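Local atomic coordinates of monopolin complex subunit CSM1 (PDB entry 6MJC), a protein that is a subunit of the monopolin complex and binds a peptide of the kinetochore protein Dsn1, probably helping recruit monopolin to kinetochores during chromosome segregation. Residues A[42-47]-A[80-85]; A[48-53]-A[96-101]; A[87-92]-A[105-110]. One frame throughout, in Å; residues are numbered along the deposited sequence.

How the contacts relate
Contacts 1 and 2 join strand 44-52 to helix 76-85 and to the turn before helix 101-113. They lie about 21 Å apart, centre to centre, on opposite sides of the chain's centre. Contact 3 joins the loop after helix 76-85 to helix 101-113. It sits about 8 Å from contact 1, centre to centre, and touches it, with Met44 packed on Met108 and Phe91 on the helix of Leu82. All are partly buried, and none has a hydrogen bond between its segments. Contact 2 is wholly apolar between its segments. Contacts 1 and 3 pair an apolar half with a partly exposed lysine, Lys85 or Lys107. The bound Dsn1 peptide reaches residues of all three, most of all contact 2.

Contact 1: residues A[42-47]-A[80-85]; sequences GIMDYK and QELQKK
Leu82 reaches from helix 76-85 to residues 43 and 44 and meets them mainly with its CD1 methyl. Leu82 CD1 lies 3.5 Å from the backbone O of Ile43 and 3.9 Å from the SD of Met44. The second branch is a little farther off, with Leu82 CD2 4.0 Å from Ile43 O. Both methyls lie against the carbonyl oxygen, CD1 more closely, while the sulfur touches CD1. The side chains of Met44 and Leu82 meet at a slant. Met44 first runs straight out, with CG opposite the backbone N (chi1 -179°), and the chain then bends at chi2 (73°). That bend turns the sulfur to the helix. The Ile43 side chain points away from the helix, and this residue meets Leu82 through its carbonyl oxygen.

One helical turn along, Lys85 comes up beside Gly42. Its chain bends at chi3, and Lys85 NZ ends 3.8 Å from Gly42 N. This is proximity and no hydrogen bond. The ammonium group is hydrogen-bonded to the backbone O of Leu112, in helix 101-113, and weakly to the backbone O of Asn41. The lysine thus ties the end of one helix to the end of the other, close to the loop that leads into the strand.

Leu112 and Met108 of helix 101-113 also pack on Met44, and Leu112 packs on Leu82. Helices 76-85 and 101-113 thus meet at residues 42-44, beside the middle strand of the five-stranded antiparallel sheet of Csm1. Across the two segments the chemistry is apolar at Leu82 and Met44. The charge of Lys85 is met by carbonyl oxygens, so its positive end probably complements the negative end of the C-terminal helix.

Contact 2: residues A[48-53]-A[96-101]; sequences LGFVKS and FPLRSL
Strand residues Leu48 and Phe50 face the turn that leads into helix 101-113, with the CA atoms of Phe50 and Leu98 8.4 Å apart and no backbone hydrogen bond between the segments. The turn is a short 3-10 segment at 98-100, and Leu101 opens the helix.

The Phe50 ring is met at its edge, near its own plane, by two leucine methyls. Leu98 CD1 lies 3.6 Å from Phe50 CE1. Leu101 CD2 lies 3.8 Å from the same CE1 and 3.9 Å from Phe50 CZ. Both leucine side chains cross that of Phe50 at about a right angle. A chi1 of -178° extends Leu101 toward the strand, where its two methyls split between Phe50 and Leu48. Leu101 CD1 meets Leu48 CD1 at a looser 4.3 Å.

Ile9 of helix 5-13 packs on Leu98 and Leu101, and Val65 of the next strand on Phe50 and Leu98. On the same turn, Arg99 makes a salt bridge and Ser100 a hydrogen bond to the bound Dsn1 peptide. Between the two segments Leu98 and Leu101 make apolar contacts, while Arg99 and Ser100 bind the peptide, so the turn packs on the sheet and contributes to the Dsn1 site.

Contact 3: residues A[87-92]-A[105-110]; sequences PDYLFE and YIKMSK
Lys107 and Met108 of helix 101-113 face the 3-10 turn at 88-90 that links helix 76-85 to the last strand of the antiparallel sheet in the Csm1 domain. Lys107 meets Pro87 and Tyr89, and Met108 meets Leu90.

Leu90 and Met108 form the buried half. Leu90 CD1 lies 4.1 Å from Met108 CE and 4.2 Å from Met108 SD, and the side chains meet at a slant. Met108 leaves the helix with its first torsion extended (chi1 179°) and then bends twice, at chi2 and at chi3. The double bend folds the thioether back, and CE comes against Leu90. Around this pair Leu90 packs on Phe104 and Met108 on Leu86, and the backbone O of Leu90 is hydrogen-bonded to the hydroxyl of Tyr67.

Tyr89 and Lys107 form the more exposed half. Tyr89 places its CG between the backbone N and the carbonyl carbon (chi1 55°). This sends its ring across the turn, and Pro87 CB lies over one face, 3.5 Å above the plane of the Tyr89 ring and offset toward the rim. Lys107 bends at chi2 (60°) and again at chi3. These two bends wrap CG, CD and CE round the phenol oxygen of Tyr89. The two side chains cross at about a right angle. Pro87 CG also touches Lys107 CD, at 4.3 Å.

The bound Dsn1 peptide passes nearby: Glu92 makes a salt bridge to a basic side chain of it, and Tyr89 packs on a basic side chain. Lys107 NZ makes a long, weak ion pair with an acidic side chain of the peptide. Within the contact the lysine meets Tyr89 mainly through its methylenes: Tyr89 OH is 3.4 Å from Lys107 CE and 3.7 Å from Lys107 CG.

Contact 1: residues A[42-47]-A[80-85]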
loop_
_atom_site.group_PDB
_atom_site.type_symbol
_atom_site.label_atom_id
_atom_site.label_comp_id
_atom_site.label_asym_id
_atom_site.label_seq_id
_atom_site.Cartn_x
_atom_site.Cartn_y
_atom_site.Cartn_z
ATOM N N GLY A 42 -15.570 -6.617 -2.145
ATOM C CA GLY A 42 -14.932 -5.469 -2.761
ATOM C C GLY A 42 -13.461 -5.717 -2.937
ATOM O O GLY A 42 -12.839 -6.453 -2.162
ATOM N N ILE A 43 -12.896 -5.137 -3.987
ATOM C CA ILE A 43 -11.473 -5.249 -4.260
ATOM C C ILE A 43 -10.875 -3.855 -4.327
ATOM O O ILE A 43 -11.402 -2.975 -5.023
ATOM C CB ILE A 43 -11.194 -6.012 -5.565
ATOM C CG1 ILE A 43 -11.555 -7.487 -5.408
ATOM C CG2 ILE A 43 -9.726 -5.859 -5.941
ATOM C CD1 ILE A 43 -11.392 -8.300 -6.679
ATOM N N MET A 44 -9.731 -3.689 -3.678
ATOM C CA MET A 44 -8.938 -2.479 -3.729
ATOM C C MET A 44 -7.540 -2.814 -4.224
ATOM O O MET A 44 -6.918 -3.776 -3.748
ATOM C CB MET A 44 -8.885 -1.843 -2.350
ATOM C CG MET A 44 -8.105 -0.573 -2.289
ATOM S SD MET A 44 -9.055 0.758 -3.085
ATOM C CE MET A 44 -7.761 1.947 -3.025
ATOM N N ASP A 45 -7.089 -2.062 -5.221
ATOM C CA ASP A 45 -5.721 -2.143 -5.683
ATOM C C ASP A 45 -4.924 -0.997 -5.081
ATOM O O ASP A 45 -5.388 0.154 -4.998
ATOM C CB ASP A 45 -5.625 -2.119 -7.217
ATOM C CG ASP A 45 -6.012 -3.435 -7.861
ATOM O OD1 ASP A 45 -5.178 -4.358 -7.938
ATOM O OD2 ASP A 45 -7.154 -3.538 -8.323
ATOM N N TYR A 46 -3.715 -1.315 -4.655
ATOM C CA TYR A 46 -2.823 -0.302 -4.102
ATOM C C TYR A 46 -1.385 -0.757 -4.261
ATOM O O TYR A 46 -1.094 -1.940 -4.462
ATOM C CB TYR A 46 -3.142 -0.003 -2.624
ATOM C CG TYR A 46 -3.076 -1.183 -1.660
ATOM C CD1 TYR A 46 -1.897 -1.478 -0.993
ATOM C CD2 TYR A 46 -4.184 -1.958 -1.393
ATOM C CE1 TYR A 46 -1.818 -2.567 -0.085
ATOM C CE2 TYR A 46 -4.117 -3.054 -0.493
ATOM C CZ TYR A 46 -2.941 -3.332 0.155
ATOM O OH TYR A 46 -2.848 -4.377 1.065
ATOM N N LYS A 47 -0.485 0.195 -4.115
ATOM C CA LYS A 47 0.953 -0.046 -4.123
ATOM C C LYS A 47 1.481 0.274 -2.736
ATOM O O LYS A 47 1.058 1.263 -2.141
ATOM C CB LYS A 47 1.573 0.863 -5.191
ATOM C CG LYS A 47 3.034 0.697 -5.462
ATOM C CD LYS A 47 3.366 1.756 -6.552
ATOM C CE LYS A 47 4.833 1.784 -6.801
ATOM N NZ LYS A 47 5.127 2.861 -7.747
ATOM N N GLN A 80 -17.455 4.073 -6.533
ATOM C CA GLN A 80 -18.567 4.525 -5.703
ATOM C C GLN A 80 -18.801 3.582 -4.530
ATOM O O GLN A 80 -18.988 4.037 -3.396
ATOM C CB GLN A 80 -19.848 4.651 -6.521
ATOM C CG GLN A 80 -19.864 5.728 -7.598
ATOM C CD GLN A 80 -21.259 5.908 -8.222
ATOM O OE1 GLN A 80 -21.415 5.921 -9.444
ATOM N NE2 GLN A 80 -22.270 6.053 -7.374
ATOM N N GLU A 81 -18.793 2.264 -4.778
ATOM C CA GLU A 81 -19.000 1.292 -3.700
ATOM C C GLU A 81 -17.878 1.387 -2.689
ATOM O O GLU A 81 -18.115 1.376 -1.479
ATOM C CB GLU A 81 -19.085 -0.122 -4.270
ATOM C CG GLU A 81 -20.361 -0.379 -5.076
ATOM C CD GLU A 81 -21.589 -0.433 -4.185
ATOM O OE1 GLU A 81 -21.440 -0.769 -2.994
ATOM O OE2 GLU A 81 -22.692 -0.142 -4.674
ATOM N N LEU A 82 -16.642 1.487 -3.160
ATOM C CA LEU A 82 -15.529 1.548 -2.226
ATOM C C LEU A 82 -15.603 2.807 -1.364
ATOM O O LEU A 82 -15.251 2.774 -0.183
ATOM C CB LEU A 82 -14.193 1.517 -2.985
ATOM C CG LEU A 82 -13.863 0.160 -3.596
ATOM C CD1 LEU A 82 -12.652 0.268 -4.524
ATOM C CD2 LEU A 82 -13.623 -0.877 -2.510
ATOM N N GLN A 83 -16.038 3.932 -1.940
ATOM C CA GLN A 83 -16.070 5.185 -1.197
ATOM C C GLN A 83 -17.093 5.163 -0.077
ATOM O O GLN A 83 -16.944 5.925 0.885
ATOM C CB GLN A 83 -16.339 6.347 -2.136
ATOM C CG GLN A 83 -15.081 6.626 -2.942
ATOM C CD GLN A 83 -15.187 7.844 -3.784
ATOM O OE1 GLN A 83 -16.023 7.926 -4.668
ATOM N NE2 GLN A 83 -14.336 8.819 -3.509
ATOM N N LYS A 84 -18.115 4.307 -0.176
ATOM C CA LYS A 84 -19.046 4.143 0.932
ATOM C C LYS A 84 -18.407 3.360 2.059
ATOM O O LYS A 84 -18.689 3.605 3.235
ATOM C CB LYS A 84 -20.303 3.398 0.491
ATOM C CG LYS A 84 -21.211 4.091 -0.477
ATOM C CD LYS A 84 -22.432 3.176 -0.797
ATOM C CE LYS A 84 -23.041 3.480 -2.162
ATOM N NZ LYS A 84 -24.097 2.496 -2.553
ATOM N N LYS A 85 -17.538 2.414 1.717
ATOM C CA LYS A 85 -17.100 1.415 2.681
ATOM C C LYS A 85 -15.816 1.840 3.363
ATOM O O LYS A 85 -15.623 1.551 4.549
ATOM C CB LYS A 85 -16.883 0.051 2.001
ATOM C CG LYS A 85 -18.156 -0.574 1.442
ATOM C CD LYS A 85 -18.072 -2.099 1.286
ATOM C CE LYS A 85 -17.465 -2.524 -0.033
ATOM N NZ LYS A 85 -17.543 -4.001 -0.225
#

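Contact 2: residues A[48-53]-A[96-101]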
loop_
_atom_site.group_PDB
_atom_site.type_symbol
_atom_site.label_atom_id
_atom_site.label_comp_id
_atom_site.label_asym_id
_atom_site.label_seq_id
_atom_site.Cartn_x
_atom_site.Cartn_y
_atom_site.Cartn_z
ATOM N N LEU A 48 2.337 -0.596 -2.189
ATOM C CA LEU A 48 3.060 -0.332 -0.949
ATOM C C LEU A 48 4.524 -0.089 -1.278
ATOM O O LEU A 48 5.129 -0.821 -2.074
ATOM C CB LEU A 48 2.959 -1.505 0.030
ATOM C CG LEU A 48 1.606 -1.701 0.714
ATOM C CD1 LEU A 48 1.773 -2.756 1.733
ATOM C CD2 LEU A 48 1.066 -0.407 1.329
ATOM N N GLY A 49 5.101 0.884 -0.611
ATOM C CA GLY A 49 6.527 1.090 -0.642
ATOM C C GLY A 49 7.148 0.962 0.728
ATOM O O GLY A 49 6.662 1.558 1.688
ATOM N N PHE A 50 8.200 0.173 0.827
ATOM C CA PHE A 50 8.989 0.046 2.043
ATOM C C PHE A 50 10.295 0.789 1.778
ATOM O O PHE A 50 11.185 0.274 1.093
ATOM C CB PHE A 50 9.203 -1.425 2.413
ATOM C CG PHE A 50 7.930 -2.143 2.810
ATOM C CD1 PHE A 50 7.402 -2.019 4.080
ATOM C CD2 PHE A 50 7.259 -2.930 1.903
ATOM C CE1 PHE A 50 6.230 -2.680 4.429
ATOM C CE2 PHE A 50 6.097 -3.593 2.253
ATOM C CZ PHE A 50 5.585 -3.466 3.518
ATOM N N VAL A 51 10.443 1.946 2.402
ATOM C CA VAL A 51 11.436 2.935 2.027
ATOM C C VAL A 51 12.427 3.083 3.160
ATOM O O VAL A 51 12.038 3.278 4.320
ATOM C CB VAL A 51 10.764 4.287 1.678
ATOM C CG1 VAL A 51 11.810 5.352 1.488
ATOM C CG2 VAL A 51 9.924 4.130 0.482
ATOM N N LYS A 52 13.710 2.991 2.818
ATOM C CA LYS A 52 14.812 3.369 3.686
ATOM C C LYS A 52 15.566 4.515 3.024
ATOM O O LYS A 52 15.829 4.480 1.818
ATOM C CB LYS A 52 15.773 2.186 3.942
ATOM N N SER A 53 15.885 5.538 3.799
ATOM C CA SER A 53 16.631 6.669 3.266
ATOM C C SER A 53 17.794 7.009 4.185
ATOM O O SER A 53 18.952 6.893 3.794
ATOM C CB SER A 53 15.722 7.883 3.089
ATOM N N PHE A 96 3.264 5.830 6.778
ATOM C CA PHE A 96 3.055 5.420 8.158
ATOM C C PHE A 96 4.215 4.530 8.592
ATOM O O PHE A 96 4.922 3.955 7.749
ATOM C CB PHE A 96 1.668 4.735 8.364
ATOM C CG PHE A 96 1.347 3.594 7.411
ATOM C CD1 PHE A 96 1.789 2.310 7.683
ATOM C CD2 PHE A 96 0.582 3.809 6.316
ATOM C CE1 PHE A 96 1.484 1.246 6.804
ATOM C CE2 PHE A 96 0.252 2.777 5.454
ATOM C CZ PHE A 96 0.714 1.491 5.708
ATOM N N PRO A 97 4.489 4.468 9.888
ATOM C CA PRO A 97 5.579 3.613 10.376
ATOM C C PRO A 97 5.248 2.134 10.236
ATOM O O PRO A 97 4.085 1.724 10.127
ATOM C CB PRO A 97 5.731 4.032 11.838
ATOM C CG PRO A 97 4.373 4.506 12.215
ATOM C CD PRO A 97 3.828 5.197 10.992
ATOM N N LEU A 98 6.302 1.341 10.137
ATOM C CA LEU A 98 6.144 -0.092 9.965
ATOM C C LEU A 98 5.302 -0.682 11.083
ATOM O O LEU A 98 4.552 -1.641 10.874
ATOM C CB LEU A 98 7.533 -0.709 9.936
ATOM C CG LEU A 98 7.754 -1.957 9.124
ATOM C CD1 LEU A 98 7.352 -1.800 7.745
ATOM C CD2 LEU A 98 9.260 -2.249 9.210
ATOM N N ARG A 99 5.422 -0.134 12.294
ATOM C CA ARG A 99 4.649 -0.682 13.397
ATOM C C ARG A 99 3.140 -0.558 13.217
ATOM O O ARG A 99 2.392 -1.154 14.007
ATOM C CB ARG A 99 5.030 -0.002 14.716
ATOM C CG ARG A 99 5.053 1.500 14.649
ATOM C CD ARG A 99 5.302 2.141 16.006
ATOM N NE ARG A 99 5.653 3.543 15.820
ATOM C CZ ARG A 99 4.781 4.540 15.832
ATOM N NH1 ARG A 99 3.493 4.295 16.044
ATOM N NH2 ARG A 99 5.200 5.778 15.634
ATOM N N SER A 100 2.680 0.273 12.293
ATOM C CA SER A 100 1.259 0.393 11.937
ATOM C C SER A 100 0.827 -0.456 10.754
ATOM O O SER A 100 -0.330 -0.354 10.322
ATOM C CB SER A 100 0.922 1.863 11.653
ATOM O OG SER A 100 1.007 2.594 12.879
ATOM N N LEU A 101 1.711 -1.274 10.190
ATOM C CA LEU A 101 1.316 -2.026 9.006
ATOM C C LEU A 101 0.202 -3.021 9.330
ATOM O O LEU A 101 -0.734 -3.199 8.529
ATOM C CB LEU A 101 2.542 -2.728 8.442
ATOM C CG LEU A 101 2.327 -3.521 7.158
ATOM C CD1 LEU A 101 1.855 -2.686 6.022
ATOM C CD2 LEU A 101 3.644 -4.239 6.763
#

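Contact 3: residues A[87-92]-A[105-110]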
loop_
_atom_site.group_PDB
_atom_site.type_symbol
_atom_site.label_atom_id
_atom_site.label_comp_id
_atom_site.label_asym_id
_atom_site.label_seq_id
_atom_site.Cartn_x
_atom_site.Cartn_y
_atom_site.Cartn_z
ATOM N N PRO A 87 -12.640 4.500 4.679
ATOM C CA PRO A 87 -12.432 5.864 5.157
ATOM C C PRO A 87 -11.758 6.733 4.100
ATOM O O PRO A 87 -11.040 6.252 3.223
ATOM C CB PRO A 87 -11.554 5.691 6.406
ATOM C CG PRO A 87 -11.004 4.297 6.330
ATOM C CD PRO A 87 -11.940 3.489 5.499
ATOM N N ASP A 88 -12.048 8.034 4.170
ATOM C CA ASP A 88 -11.512 8.981 3.172
ATOM C C ASP A 88 -10.002 8.846 2.991
ATOM O O ASP A 88 -9.466 9.021 1.881
ATOM C CB ASP A 88 -11.801 10.433 3.588
ATOM C CG ASP A 88 -13.267 10.815 3.495
ATOM O OD1 ASP A 88 -14.053 10.003 2.975
ATOM O OD2 ASP A 88 -13.628 11.935 3.939
ATOM N N TYR A 89 -9.277 8.575 4.076
ATOM C CA TYR A 89 -7.819 8.590 3.938
ATOM C C TYR A 89 -7.278 7.460 3.091
ATOM O O TYR A 89 -6.135 7.562 2.597
ATOM C CB TYR A 89 -7.160 8.590 5.303
ATOM C CG TYR A 89 -7.558 7.491 6.230
ATOM C CD1 TYR A 89 -7.096 6.201 6.058
ATOM C CD2 TYR A 89 -8.377 7.754 7.313
ATOM C CE1 TYR A 89 -7.471 5.175 6.938
ATOM C CE2 TYR A 89 -8.721 6.739 8.221
ATOM C CZ TYR A 89 -8.281 5.467 8.017
ATOM O OH TYR A 89 -8.673 4.494 8.902
ATOM N N LEU A 90 -8.065 6.411 2.876
ATOM C CA LEU A 90 -7.587 5.350 2.013
ATOM C C LEU A 90 -7.737 5.667 0.525
ATOM O O LEU A 90 -7.421 4.812 -0.300
ATOM C CB LEU A 90 -8.296 4.037 2.345
ATOM C CG LEU A 90 -7.965 3.397 3.696
ATOM C CD1 LEU A 90 -8.694 2.094 3.859
ATOM C CD2 LEU A 90 -6.442 3.197 3.794
ATOM N N PHE A 91 -8.190 6.852 0.167
ATOM C CA PHE A 91 -8.202 7.338 -1.212
ATOM C C PHE A 91 -7.120 8.406 -1.413
ATOM O O PHE A 91 -7.132 9.144 -2.412
ATOM C CB PHE A 91 -9.626 7.830 -1.548
ATOM C CG PHE A 91 -10.641 6.715 -1.447
ATOM C CD1 PHE A 91 -10.767 5.769 -2.467
ATOM C CD2 PHE A 91 -11.387 6.525 -0.269
ATOM C CE1 PHE A 91 -11.630 4.677 -2.335
ATOM C CE2 PHE A 91 -12.253 5.477 -0.145
ATOM C CZ PHE A 91 -12.377 4.524 -1.160
ATOM N N GLU A 92 -6.173 8.505 -0.489
ATOM C CA GLU A 92 -5.010 9.351 -0.713
ATOM C C GLU A 92 -3.703 8.631 -0.437
ATOM O O GLU A 92 -3.650 7.583 0.226
ATOM C CB GLU A 92 -5.042 10.609 0.161
ATOM C CG GLU A 92 -5.554 10.386 1.524
ATOM C CD GLU A 92 -5.762 11.692 2.255
ATOM O OE1 GLU A 92 -4.990 12.643 1.999
ATOM O OE2 GLU A 92 -6.697 11.770 3.075
ATOM N N TYR A 105 -3.467 -3.214 7.532
ATOM C CA TYR A 105 -4.006 -4.389 6.859
ATOM C C TYR A 105 -5.361 -4.768 7.442
ATOM O O TYR A 105 -6.287 -5.116 6.709
ATOM C CB TYR A 105 -3.020 -5.557 6.966
ATOM C CG TYR A 105 -3.631 -6.900 6.610
ATOM C CD1 TYR A 105 -3.808 -7.290 5.274
ATOM C CD2 TYR A 105 -4.029 -7.756 7.592
ATOM C CE1 TYR A 105 -4.377 -8.537 4.978
ATOM C CE2 TYR A 105 -4.585 -9.020 7.311
ATOM C CZ TYR A 105 -4.757 -9.384 5.995
ATOM O OH TYR A 105 -5.313 -10.621 5.767
ATOM N N ILE A 106 -5.501 -4.686 8.758
ATOM C CA ILE A 106 -6.774 -4.999 9.400
ATOM C C ILE A 106 -7.856 -4.015 8.977
ATOM O O ILE A 106 -8.986 -4.416 8.685
ATOM C CB ILE A 106 -6.617 -4.994 10.920
ATOM C CG1 ILE A 106 -5.696 -6.128 11.369
ATOM C CG2 ILE A 106 -7.996 -5.146 11.596
ATOM C CD1 ILE A 106 -5.346 -6.116 12.831
ATOM N N LYS A 107 -7.550 -2.715 9.007
ATOM C CA LYS A 107 -8.506 -1.683 8.582
ATOM C C LYS A 107 -8.952 -1.910 7.147
ATOM O O LYS A 107 -10.155 -1.871 6.829
ATOM C CB LYS A 107 -7.862 -0.302 8.718
ATOM C CG LYS A 107 -8.683 0.899 8.216
ATOM C CD LYS A 107 -9.989 1.029 8.950
ATOM C CE LYS A 107 -9.815 1.664 10.304
ATOM N NZ LYS A 107 -11.153 2.016 10.869
ATOM N N MET A 108 -7.995 -2.171 6.259
ATOM C CA MET A 108 -8.358 -2.402 4.859
ATOM C C MET A 108 -9.225 -3.644 4.731
ATOM O O MET A 108 -10.235 -3.638 4.017
ATOM C CB MET A 108 -7.113 -2.538 3.983
ATOM C CG MET A 108 -7.416 -2.802 2.513
ATOM S SD MET A 108 -8.055 -1.399 1.632
ATOM C CE MET A 108 -6.545 -0.446 1.499
ATOM N N SER A 109 -8.861 -4.721 5.429
ATOM C CA SER A 109 -9.576 -5.966 5.271
ATOM C C SER A 109 -10.994 -5.831 5.802
ATOM O O SER A 109 -11.950 -6.280 5.164
ATOM C CB SER A 109 -8.809 -7.083 5.981
ATOM O OG SER A 109 -9.400 -8.331 5.661
ATOM N N LYS A 110 -11.158 -5.157 6.933
ATOM C CA LYS A 110 -12.488 -5.018 7.503
ATOM C C LYS A 110 -13.339 -4.076 6.668
ATOM O O LYS A 110 -14.540 -4.305 6.503
ATOM C CB LYS A 110 -12.400 -4.502 8.928
ATOM C CG LYS A 110 -11.923 -5.551 9.946
ATOM C CD LYS A 110 -11.969 -5.006 11.374
ATOM C CE LYS A 110 -11.543 -6.078 12.389
ATOM N NZ LYS A 110 -11.399 -5.541 13.774
#